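Local structure of CBS domain protein (Bacillus anthracis, 3LQN) at residues H38-L41 with V42-S46; G130-R134 with R135-K139; M68-D71 with G72-G75. The protein is of unknown function but, as a tandem pair of CBS domains, probably binds a regulatory ligand such as an adenine nucleotide, as many relatives do. All blocks are in the same frame, centred on the assembly; numbering follows the deposited sequence. Where two conformers were deposited one is given.

Contact 1. Residues H38-L41 with V42-S46; sequences HALL and VLVKS. With SO4 (sulfate ion), chain C.
His38 and Val42 meet one turn apart on helix 36-46, an amphipathic alpha-helix of the first CBS domain, where the edge of the imidazole ring lies against a valine methyl group. With CG anti to the backbone N (chi1 -177°), the ring stands out from the helix and turns its CD2 edge toward the next turn; CD2 comes 3.4 Å from Val42 CG2. That same methyl sits beside the valine's own backbone N, which brings Val42 CG2 within 3.3 Å of His38 O. At another edge of the ring His38 ND1 gives its N-H to O3 of a sulfate ion, probably from the crystallisation liquor, at 3.0 Å, the bond bent to 146°; Gly35 N also holds the anion. Leu41 and Lys45 repeat the i to i+4 pairing: in the leucine conformer described, the lysine methylenes cross it at a slant, with Lys45 CD 3.9 Å from Leu41 CG. A bend at chi3 (68°) then turns the chain beyond CD, and lysine suits this exposed place because its methylenes can pack while its amine stays outside the core. Leu74 of the second subunit packs on both. On the buried face, apolar Leu40 and Leu43 meet Thr66 and Ile69 of helix 66-72, and small Ala39 meets Ile69 and Val89. Four successive backbone bonds tie the two turns. Val44 CG2 comes 4.3 Å from Leu40 CG.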
ATOM      1  N   HIS A  38      17.612  10.140  -4.098  1.00 20.39           N
ATOM      2  CA  HIS A  38      17.423  10.577  -2.713  1.00 23.36           C
ATOM      3  C   HIS A  38      16.023  10.209  -2.231  1.00 20.18           C
ATOM      4  O   HIS A  38      15.843   9.604  -1.196  1.00 16.48           O
ATOM      5  CB  HIS A  38      17.602  12.105  -2.625  1.00 24.77           C
ATOM      6  CG  HIS A  38      17.497  12.660  -1.243  1.00 30.30           C
ATOM      7  ND1 HIS A  38      17.874  13.952  -0.926  1.00 39.54           N
ATOM      8  CD2 HIS A  38      17.103  12.094  -0.079  1.00 39.35           C
ATOM      9  CE1 HIS A  38      17.682  14.161   0.363  1.00 34.32           C
ATOM     10  NE2 HIS A  38      17.205  13.051   0.900  1.00 38.54           N
ATOM     11  N   ALA A  39      15.007  10.590  -3.005  1.00 17.40           N
ATOM     12  CA  ALA A  39      13.644  10.295  -2.594  1.00 18.35           C
ATOM     13  C   ALA A  39      13.377   8.798  -2.450  1.00 20.50           C
ATOM     14  O   ALA A  39      12.711   8.384  -1.506  1.00 16.53           O
ATOM     15  CB  ALA A  39      12.648  10.952  -3.564  1.00 21.79           C
ATOM     16  N   LEU A  40      13.864   7.985  -3.403  1.00 16.13           N
ATOM     17  CA  LEU A  40      13.578   6.553  -3.353  1.00 17.66           C
ATOM     18  C   LEU A  40      14.273   5.939  -2.138  1.00 20.52           C
ATOM     19  O   LEU A  40      13.721   5.063  -1.449  1.00 15.74           O
ATOM     20  CB  LEU A  40      14.020   5.880  -4.666  1.00 18.17           C
ATOM     21  CG  LEU A  40      13.654   4.395  -4.706  1.00 18.28           C
ATOM     22  CD1 LEU A  40      12.091   4.187  -4.790  1.00 15.72           C
ATOM     23  CD2 LEU A  40      14.296   3.797  -5.974  1.00 20.26           C
ATOM     24  N   LEU A  41      15.475   6.431  -1.822  0.63 17.26           N
ATOM     25  CA  LEU A  41      16.149   5.900  -0.647  0.63 15.36           C
ATOM     26  C   LEU A  41      15.408   6.249   0.660  0.63 20.51           C
ATOM     27  O   LEU A  41      15.312   5.428   1.578  0.63 20.44           O
ATOM     28  CB  LEU A  41      17.608   6.435  -0.621  0.63 21.66           C
ATOM     29  CG  LEU A  41      18.577   5.786   0.355  0.63 20.85           C
ATOM     30  CD1 LEU A  41      18.745   4.304   0.093  0.63 20.03           C
ATOM     31  CD2 LEU A  41      19.946   6.511   0.248  0.63 25.48           C
ATOM     32  N   VAL A  42      14.891   7.465   0.730  1.00 18.82           N
ATOM     33  CA  VAL A  42      14.159   7.912   1.898  1.00 20.39           C
ATOM     34  C   VAL A  42      12.896   7.054   2.054  1.00 21.14           C
ATOM     35  O   VAL A  42      12.612   6.586   3.180  1.00 21.97           O
ATOM     36  CB  VAL A  42      13.804   9.397   1.807  1.00 17.03           C
ATOM     37  CG1 VAL A  42      12.753   9.827   2.918  1.00 21.35           C
ATOM     38  CG2 VAL A  42      15.077  10.277   1.915  1.00 19.01           C
ATOM     39  N   LEU A  43      12.197   6.813   0.933  1.00 19.32           N
ATOM     40  CA  LEU A  43      11.009   5.926   0.936  1.00 22.61           C
ATOM     41  C   LEU A  43      11.352   4.534   1.436  1.00 25.98           C
ATOM     42  O   LEU A  43      10.715   3.995   2.336  1.00 21.31           O
ATOM     43  CB  LEU A  43      10.361   5.848  -0.481  1.00 15.25           C
ATOM     44  CG  LEU A  43       9.501   7.050  -0.742  1.00 17.81           C
ATOM     45  CD1 LEU A  43       9.433   7.165  -2.248  1.00 17.85           C
ATOM     46  CD2 LEU A  43       8.086   6.739  -0.128  1.00 21.43           C
ATOM     47  N   VAL A  44      12.411   3.956   0.886  1.00 19.20           N
ATOM     48  CA  VAL A  44      12.741   2.586   1.246  1.00 19.89           C
ATOM     49  C   VAL A  44      13.232   2.491   2.676  1.00 21.34           C
ATOM     50  O   VAL A  44      12.881   1.544   3.406  1.00 23.45           O
ATOM     51  CB  VAL A  44      13.796   1.989   0.289  1.00 17.10           C
ATOM     52  CG1 VAL A  44      14.275   0.559   0.749  1.00 24.30           C
ATOM     53  CG2 VAL A  44      13.256   1.929  -1.156  1.00 14.94           C
ATOM     54  N   LYS A  45      14.105   3.427   3.062  1.00 22.46           N
ATOM     55  CA  LYS A  45      14.676   3.431   4.414  1.00 30.43           C
ATOM     56  C   LYS A  45      13.627   3.655   5.489  1.00 37.91           C
ATOM     57  O   LYS A  45      13.723   3.073   6.587  1.00 37.15           O
ATOM     58  CB  LYS A  45      15.820   4.432   4.555  1.00 25.30           C
ATOM     59  CG  LYS A  45      17.103   3.962   3.857  1.00 23.99           C
ATOM     60  CD  LYS A  45      18.261   4.958   4.111  1.00 32.62           C
ATOM     61  CE  LYS A  45      18.657   4.922   5.566  1.00 48.77           C
ATOM     62  NZ  LYS A  45      19.593   6.033   5.900  1.00 64.43           N
ATOM     63  N   SER A  46      12.598   4.431   5.162  1.00 27.44           N
ATOM     64  CA  SER A  46      11.572   4.776   6.142  1.00 34.46           C
ATOM     65  C   SER A  46      10.522   3.678   6.284  1.00 34.65           C
ATOM     66  O   SER A  46       9.923   3.535   7.325  1.00 35.35           O
ATOM     67  CB  SER A  46      10.897   6.090   5.763  1.00 25.26           C
ATOM     68  OG  SER A  46       9.992   5.935   4.709  1.00 26.13           O
TER
HETATM   69  S   SO4 C 162      19.559  15.650  -3.855  1.00 37.02           S
HETATM   70  O1  SO4 C 162      19.521  17.065  -4.260  1.00 45.83           O
HETATM   71  O2  SO4 C 162      20.324  15.611  -2.616  1.00 50.63           O
HETATM   72  O3  SO4 C 162      18.206  15.324  -3.532  1.00 29.05           O
HETATM   73  O4  SO4 C 162      20.111  14.828  -4.880  1.00 34.45           O

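Contact 2. Residues G130-R134 with R135-K139; sequences GILTR and RAILK. With SO4 (sulfate ion), chain G; SO4 (sulfate ion), chain D.
Thr133 caps the helix that starts at Arg134, reaching Ala136 in its first turn: this is the strand-to-helix junction of the second CBS domain, with strand 128-133 running into helix 134-144. From the N-cap, Thr133 OG1, placed between the backbone N and the carbonyl carbon (chi1 63°), takes the N-H of Ala136 at 3.2 Å in an almost straight bond (175°). A threonine suits the site because its short hydroxyl can accept from the first turn. The tight side is largely apolar. Ile137 CD1 folds back to 3.3 Å from Thr133 O and, in the leucine conformer described, to 3.7 Å from Leu132 CD1; Phe106 and Leu110 of helix 106-115 also pack on Ile137. Next to it Leu138 lies over Arg134 O, which also accepts from Leu138 N, and meets Leu138 of the second subunit. The polar side is looser and gathers two sulfate ions, probably from the crystallisation liquor. In one of two conformers Arg135 presents its guanidinium edge to both, its NE forming a salt bridge with Asp115 of the second subunit. Lys139 is poorly ordered, so its very short approach to one sulfate is doubtful. More securely, Thr133 OG1 donates to O4 of the other sulfate at 3.0 Å.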
ATOM      1  N   GLY A 130       0.471  15.564   9.803  1.00 21.86           N
ATOM      2  CA  GLY A 130       0.519  14.126   9.931  1.00 21.55           C
ATOM      3  C   GLY A 130      -0.123  13.375   8.757  1.00 22.54           C
ATOM      4  O   GLY A 130      -0.593  13.964   7.775  1.00 21.90           O
ATOM      5  N   ILE A 131      -0.217  12.059   8.902  1.00 19.99           N
ATOM      6  CA  ILE A 131      -0.867  11.268   7.846  1.00 18.55           C
ATOM      7  C   ILE A 131      -1.908  10.364   8.492  1.00 23.70           C
ATOM      8  O   ILE A 131      -1.750   9.903   9.647  1.00 27.47           O
ATOM      9  CB  ILE A 131       0.161  10.459   7.015  1.00 21.26           C
ATOM     10  CG1 ILE A 131       0.842   9.401   7.879  1.00 27.15           C
ATOM     11  CG2 ILE A 131       1.187  11.375   6.390  1.00 26.51           C
ATOM     12  CD1 ILE A 131       1.273   8.171   7.046  1.00 26.62           C
ATOM     13  N   LEU A 132      -2.983  10.091   7.766  0.71 24.67           N
ATOM     14  CA  LEU A 132      -4.033   9.233   8.293  0.71 30.47           C
ATOM     15  C   LEU A 132      -4.184   8.019   7.380  0.71 28.71           C
ATOM     16  O   LEU A 132      -4.549   8.154   6.224  0.71 26.23           O
ATOM     17  CB  LEU A 132      -5.342  10.006   8.434  0.71 26.36           C
ATOM     18  CG  LEU A 132      -6.675   9.378   8.806  0.71 35.04           C
ATOM     19  CD1 LEU A 132      -6.788   9.123  10.286  0.71 40.21           C
ATOM     20  CD2 LEU A 132      -7.689  10.363   8.381  0.71 33.23           C
ATOM     21  N   THR A 133      -3.904   6.844   7.932  1.00 30.96           N
ATOM     22  CA  THR A 133      -3.842   5.600   7.170  1.00 29.47           C
ATOM     23  C   THR A 133      -5.152   4.856   7.254  1.00 20.27           C
ATOM     24  O   THR A 133      -5.996   5.038   8.153  1.00 27.03           O
ATOM     25  CB  THR A 133      -2.856   4.632   7.776  1.00 28.75           C
ATOM     26  OG1 THR A 133      -3.340   4.307   9.084  1.00 34.99           O
ATOM     27  CG2 THR A 133      -1.494   5.268   7.876  1.00 35.70           C
ATOM     28  N   ARG A 134      -5.285   3.895   6.347  1.00 26.15           N
ATOM     29  CA  ARG A 134      -6.394   2.983   6.425  1.00 27.36           C
ATOM     30  C   ARG A 134      -6.387   2.152   7.677  1.00 28.94           C
ATOM     31  O   ARG A 134      -7.439   1.890   8.233  1.00 32.95           O
ATOM     32  CB  ARG A 134      -6.385   2.021   5.226  1.00 31.68           C
ATOM     33  CG  ARG A 134      -6.747   2.721   3.983  1.00 31.34           C
ATOM     34  CD  ARG A 134      -6.626   1.738   2.875  1.00 36.09           C
ATOM     35  NE  ARG A 134      -7.373   2.187   1.727  1.00 41.43           N
ATOM     36  CZ  ARG A 134      -7.204   1.662   0.532  1.00 37.48           C
ATOM     37  NH1 ARG A 134      -6.314   0.697   0.390  1.00 38.69           N
ATOM     38  NH2 ARG A 134      -7.901   2.114  -0.489  1.00 44.62           N
ATOM     39  N   ARG A 135      -5.221   1.706   8.124  0.52 30.60           N
ATOM     40  CA  ARG A 135      -5.200   0.855   9.312  0.52 33.29           C
ATOM     41  C   ARG A 135      -5.902   1.495  10.499  0.52 37.37           C
ATOM     42  O   ARG A 135      -6.728   0.863  11.139  0.52 37.16           O
ATOM     43  CB  ARG A 135      -3.780   0.447   9.687  0.52 38.89           C
ATOM     44  CG  ARG A 135      -3.738  -0.353  10.961  0.52 38.33           C
ATOM     45  CD  ARG A 135      -2.369  -0.948  11.196  0.52 42.38           C
ATOM     46  NE  ARG A 135      -2.405  -1.883  12.312  0.52 44.87           N
ATOM     47  CZ  ARG A 135      -2.377  -1.526  13.590  0.52 38.77           C
ATOM     48  NH1 ARG A 135      -2.311  -0.245  13.930  0.52 40.28           N
ATOM     49  NH2 ARG A 135      -2.417  -2.455  14.528  0.52 38.80           N
ATOM     50  N   ALA A 136      -5.595   2.766  10.774  1.00 34.36           N
ATOM     51  CA  ALA A 136      -6.203   3.444  11.879  1.00 30.11           C
ATOM     52  C   ALA A 136      -7.744   3.438  11.768  1.00 38.98           C
ATOM     53  O   ALA A 136      -8.449   3.186  12.738  1.00 36.90           O
ATOM     54  CB  ALA A 136      -5.638   4.922  12.005  1.00 30.90           C
ATOM     55  N   ILE A 137      -8.273   3.720  10.581  1.00 32.99           N
ATOM     56  CA  ILE A 137      -9.728   3.641  10.422  1.00 38.14           C
ATOM     57  C   ILE A 137     -10.290   2.225  10.668  1.00 43.31           C
ATOM     58  O   ILE A 137     -11.348   2.039  11.305  1.00 45.53           O
ATOM     59  CB  ILE A 137     -10.173   4.209   9.057  1.00 40.82           C
ATOM     60  CG1 ILE A 137     -10.231   5.736   9.126  1.00 43.94           C
ATOM     61  CG2 ILE A 137     -11.561   3.736   8.727  1.00 38.59           C
ATOM     62  CD1 ILE A 137      -8.937   6.421   8.943  1.00 50.57           C
ATOM     63  N   LEU A 138      -9.555   1.226  10.201  1.00 39.42           N
ATOM     64  CA  LEU A 138     -10.003  -0.157  10.273  1.00 44.79           C
ATOM     65  C   LEU A 138      -9.864  -0.687  11.688  1.00 48.08           C
ATOM     66  O   LEU A 138     -10.670  -1.486  12.142  1.00 43.98           O
ATOM     67  CB  LEU A 138      -9.212  -1.043   9.297  1.00 42.62           C
ATOM     68  CG  LEU A 138      -9.568  -0.918   7.816  1.00 39.48           C
ATOM     69  CD1 LEU A 138      -8.368  -1.332   6.912  1.00 38.11           C
ATOM     70  CD2 LEU A 138     -10.799  -1.703   7.457  1.00 41.59           C
ATOM     71  N   LYS A 139      -8.841  -0.225  12.386  1.00 44.25           N
ATOM     72  CA  LYS A 139      -8.577  -0.737  13.712  1.00 41.85           C
ATOM     73  C   LYS A 139      -9.731  -0.258  14.601  1.00 49.02           C
ATOM     74  O   LYS A 139     -10.283  -1.016  15.393  1.00 49.10           O
ATOM     75  CB  LYS A 139      -7.209  -0.241  14.167  1.00 44.76           C
ATOM     76  CG  LYS A 139      -6.723  -0.813  15.469  1.00 60.62           C
ATOM     77  CD  LYS A 139      -5.462  -0.111  15.923  1.00 73.41           C
ATOM     78  CE  LYS A 139      -5.608   0.361  17.367  1.00 88.85           C
ATOM     79  NZ  LYS A 139      -4.599   1.395  17.732  1.00 94.01           N
TER
HETATM   80  S   SO4 G 166      -2.083  -0.795  17.755  1.00139.86           S
HETATM   81  O1  SO4 G 166      -2.931  -0.066  18.694  1.00141.58           O
HETATM   82  O2  SO4 G 166      -0.768  -0.969  18.360  1.00139.84           O
HETATM   83  O3  SO4 G 166      -2.665  -2.107  17.482  1.00139.78           O
HETATM   84  O4  SO4 G 166      -1.956  -0.039  16.508  1.00138.29           O
HETATM   85  S   SO4 D 163      -1.540   3.453  12.285  1.00 69.92           S
HETATM   86  O1  SO4 D 163      -2.108   4.784  12.465  1.00 75.94           O
HETATM   87  O2  SO4 D 163      -0.353   3.313  13.126  1.00 85.15           O
HETATM   88  O3  SO4 D 163      -2.513   2.446  12.714  1.00 70.60           O
HETATM   89  O4  SO4 D 163      -1.176   3.287  10.876  1.00 66.61           O

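Contact 3. Residues M68-D71 with G72-G75; sequences MILD and GILG. With GOL (glycerol), chain L.
Leu70 and Ile73 make the firm link of this turn: Ile73 N donates to Leu70 O at 3.0 Å, an i to i+3 bond approached from above the carbonyl plane, 64° out of it. Such a bond marks a tightening of the coil. The i to i+4 bonds alongside are weak: Gly72 N lies 3.0 Å from Met68 O with an angle of only 135°, and Ile73 N is farther still from Ile69 O. Ile73 then carries the apolar side. Its CG1 occupies the position between the backbone N and the carbonyl carbon (chi1 53°), which sets it over two carbonyl oxygens, 3.4 Å from Leu70 O and 3.5 Å from Ile69 O; farther along, Ile73 CD1 comes 4.3 Å from Leu70 CD2. Without a side chain, Gly72 avoids what would be a close approach to the carbonyls of Met68 and Ile69. Further out, Phe81 packs on both Leu70 and Ile73, and Glu80 shares a backbone bond with Ile73 just after the helix. Leu84 covers Ile69, while Leu70 also reaches Thr66 of the second subunit, a fitting use of an apolar residue at the interface. On the outer side a glycerol lies near Leu74 O, but its position is doubtful. The whole is typical of a helix C-terminus that tightens toward 3-10 bonding, here where helix 66-72 of the first CBS domain passes into a loop.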
ATOM      1  N   MET A  68       5.138   5.879  -7.910  1.00 17.34           N
ATOM      2  CA  MET A  68       5.247   7.030  -8.813  1.00 19.73           C
ATOM      3  C   MET A  68       6.676   7.082  -9.383  1.00 22.26           C
ATOM      4  O   MET A  68       6.889   7.308 -10.568  1.00 15.66           O
ATOM      5  CB  MET A  68       4.969   8.369  -8.125  1.00 20.74           C
ATOM      6  CG  MET A  68       3.527   8.561  -7.756  1.00 23.17           C
ATOM      7  SD  MET A  68       3.384  10.043  -6.767  1.00 23.90           S
ATOM      8  CE  MET A  68       2.055   9.546  -5.693  1.00 25.97           C
ATOM      9  N   ILE A  69       7.613   6.789  -8.506  1.00 17.15           N
ATOM     10  CA  ILE A  69       9.011   6.759  -8.937  1.00 18.21           C
ATOM     11  C   ILE A  69       9.305   5.692  -9.972  1.00 18.23           C
ATOM     12  O   ILE A  69       9.901   5.991 -11.035  1.00 17.08           O
ATOM     13  CB  ILE A  69       9.947   6.634  -7.735  1.00 17.09           C
ATOM     14  CG1 ILE A  69       9.806   7.919  -6.874  1.00 18.29           C
ATOM     15  CG2 ILE A  69      11.422   6.505  -8.250  1.00 18.87           C
ATOM     16  CD1 ILE A  69      10.732   7.880  -5.561  1.00 17.16           C
ATOM     17  N   LEU A  70       8.911   4.455  -9.670  1.00 16.39           N
ATOM     18  CA  LEU A  70       9.163   3.343 -10.607  1.00 19.96           C
ATOM     19  C   LEU A  70       8.360   3.538 -11.935  1.00 19.15           C
ATOM     20  O   LEU A  70       8.881   3.304 -13.008  1.00 19.24           O
ATOM     21  CB  LEU A  70       8.811   2.009  -9.955  1.00 19.37           C
ATOM     22  CG  LEU A  70       9.660   1.747  -8.696  1.00 21.55           C
ATOM     23  CD1 LEU A  70       9.160   0.430  -8.033  1.00 21.84           C
ATOM     24  CD2 LEU A  70      11.162   1.685  -9.073  1.00 26.76           C
ATOM     25  N   ASP A  71       7.144   4.063 -11.837  1.00 19.04           N
ATOM     26  CA  ASP A  71       6.339   4.336 -13.062  1.00 21.10           C
ATOM     27  C   ASP A  71       7.076   5.362 -13.933  1.00 21.75           C
ATOM     28  O   ASP A  71       7.011   5.348 -15.168  1.00 21.52           O
ATOM     29  CB  ASP A  71       4.976   4.933 -12.681  1.00 20.81           C
ATOM     30  CG  ASP A  71       4.005   3.885 -12.171  1.00 27.74           C
ATOM     31  OD1 ASP A  71       4.354   2.702 -12.238  1.00 32.65           O
ATOM     32  OD2 ASP A  71       2.918   4.234 -11.694  1.00 30.68           O
ATOM     33  N   GLY A  72       7.775   6.251 -13.272  1.00 17.01           N
ATOM     34  CA  GLY A  72       8.486   7.328 -13.919  1.00 17.67           C
ATOM     35  C   GLY A  72       9.681   6.830 -14.682  1.00 23.64           C
ATOM     36  O   GLY A  72      10.169   7.541 -15.531  1.00 25.38           O
ATOM     37  N   ILE A  73      10.170   5.632 -14.366  1.00 20.12           N
ATOM     38  CA  ILE A  73      11.291   5.058 -15.093  1.00 24.93           C
ATOM     39  C   ILE A  73      10.920   3.701 -15.738  1.00 23.96           C
ATOM     40  O   ILE A  73      11.766   2.844 -15.957  1.00 25.03           O
ATOM     41  CB  ILE A  73      12.539   4.880 -14.210  1.00 21.23           C
ATOM     42  CG1 ILE A  73      12.208   4.103 -12.953  1.00 17.47           C
ATOM     43  CG2 ILE A  73      13.128   6.233 -13.821  1.00 23.39           C
ATOM     44  CD1 ILE A  73      13.427   3.678 -12.161  1.00 21.70           C
ATOM     45  N   LEU A  74       9.647   3.542 -16.057  1.00 20.37           N
ATOM     46  CA  LEU A  74       9.182   2.286 -16.645  1.00 23.46           C
ATOM     47  C   LEU A  74       9.556   2.266 -18.146  1.00 26.63           C
ATOM     48  O   LEU A  74       8.964   2.979 -18.955  1.00 21.19           O
ATOM     49  CB  LEU A  74       7.688   2.135 -16.495  1.00 21.32           C
ATOM     50  CG  LEU A  74       7.062   0.926 -17.227  1.00 24.29           C
ATOM     51  CD1 LEU A  74       7.676  -0.367 -16.712  1.00 22.57           C
ATOM     52  CD2 LEU A  74       5.579   0.878 -17.110  1.00 28.26           C
ATOM     53  N   GLY A  75      10.515   1.426 -18.502  1.00 23.57           N
ATOM     54  CA  GLY A  75      10.896   1.293 -19.890  1.00 25.00           C
ATOM     55  C   GLY A  75      10.028   0.220 -20.545  1.00 28.97           C
ATOM     56  O   GLY A  75       9.168  -0.427 -19.913  1.00 28.32           O
TER
HETATM   57  C1  GOL L 171       7.665   7.918 -18.085  1.00 51.69           C
HETATM   58  O1  GOL L 171       8.898   8.086 -18.785  1.00 50.12           O
HETATM   59  C2  GOL L 171       7.392   6.431 -17.824  1.00 58.28           C
HETATM   60  O2  GOL L 171       8.114   5.687 -18.802  1.00 47.44           O
HETATM   61  C3  GOL L 171       5.873   6.158 -17.879  1.00 63.95           C
HETATM   62  O3  GOL L 171       5.131   5.911 -16.662  1.00 49.11           O

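Contacts 1 and 3 belong to the first CBS domain and touch directly, their centres 15 Å apart: Leu43 CD1 packs 3.6 Å from Ile69 CD1, so the two helices share one apolar layer. Contact 2 lies in the second CBS domain, its nearest atoms about 9 Å from contact 1 and about 12 Å from contact 3, and on the opposite side of the chain's centre from the latter. All three reach the second subunit. Across that interface contacts 1 and 3 meet again, since Val44 of one chain packs on Asp71 of the other. No nucleotide is among the groups described; the glycerol beside contact 3, like the sulfates, is probably from the crystallisation liquor.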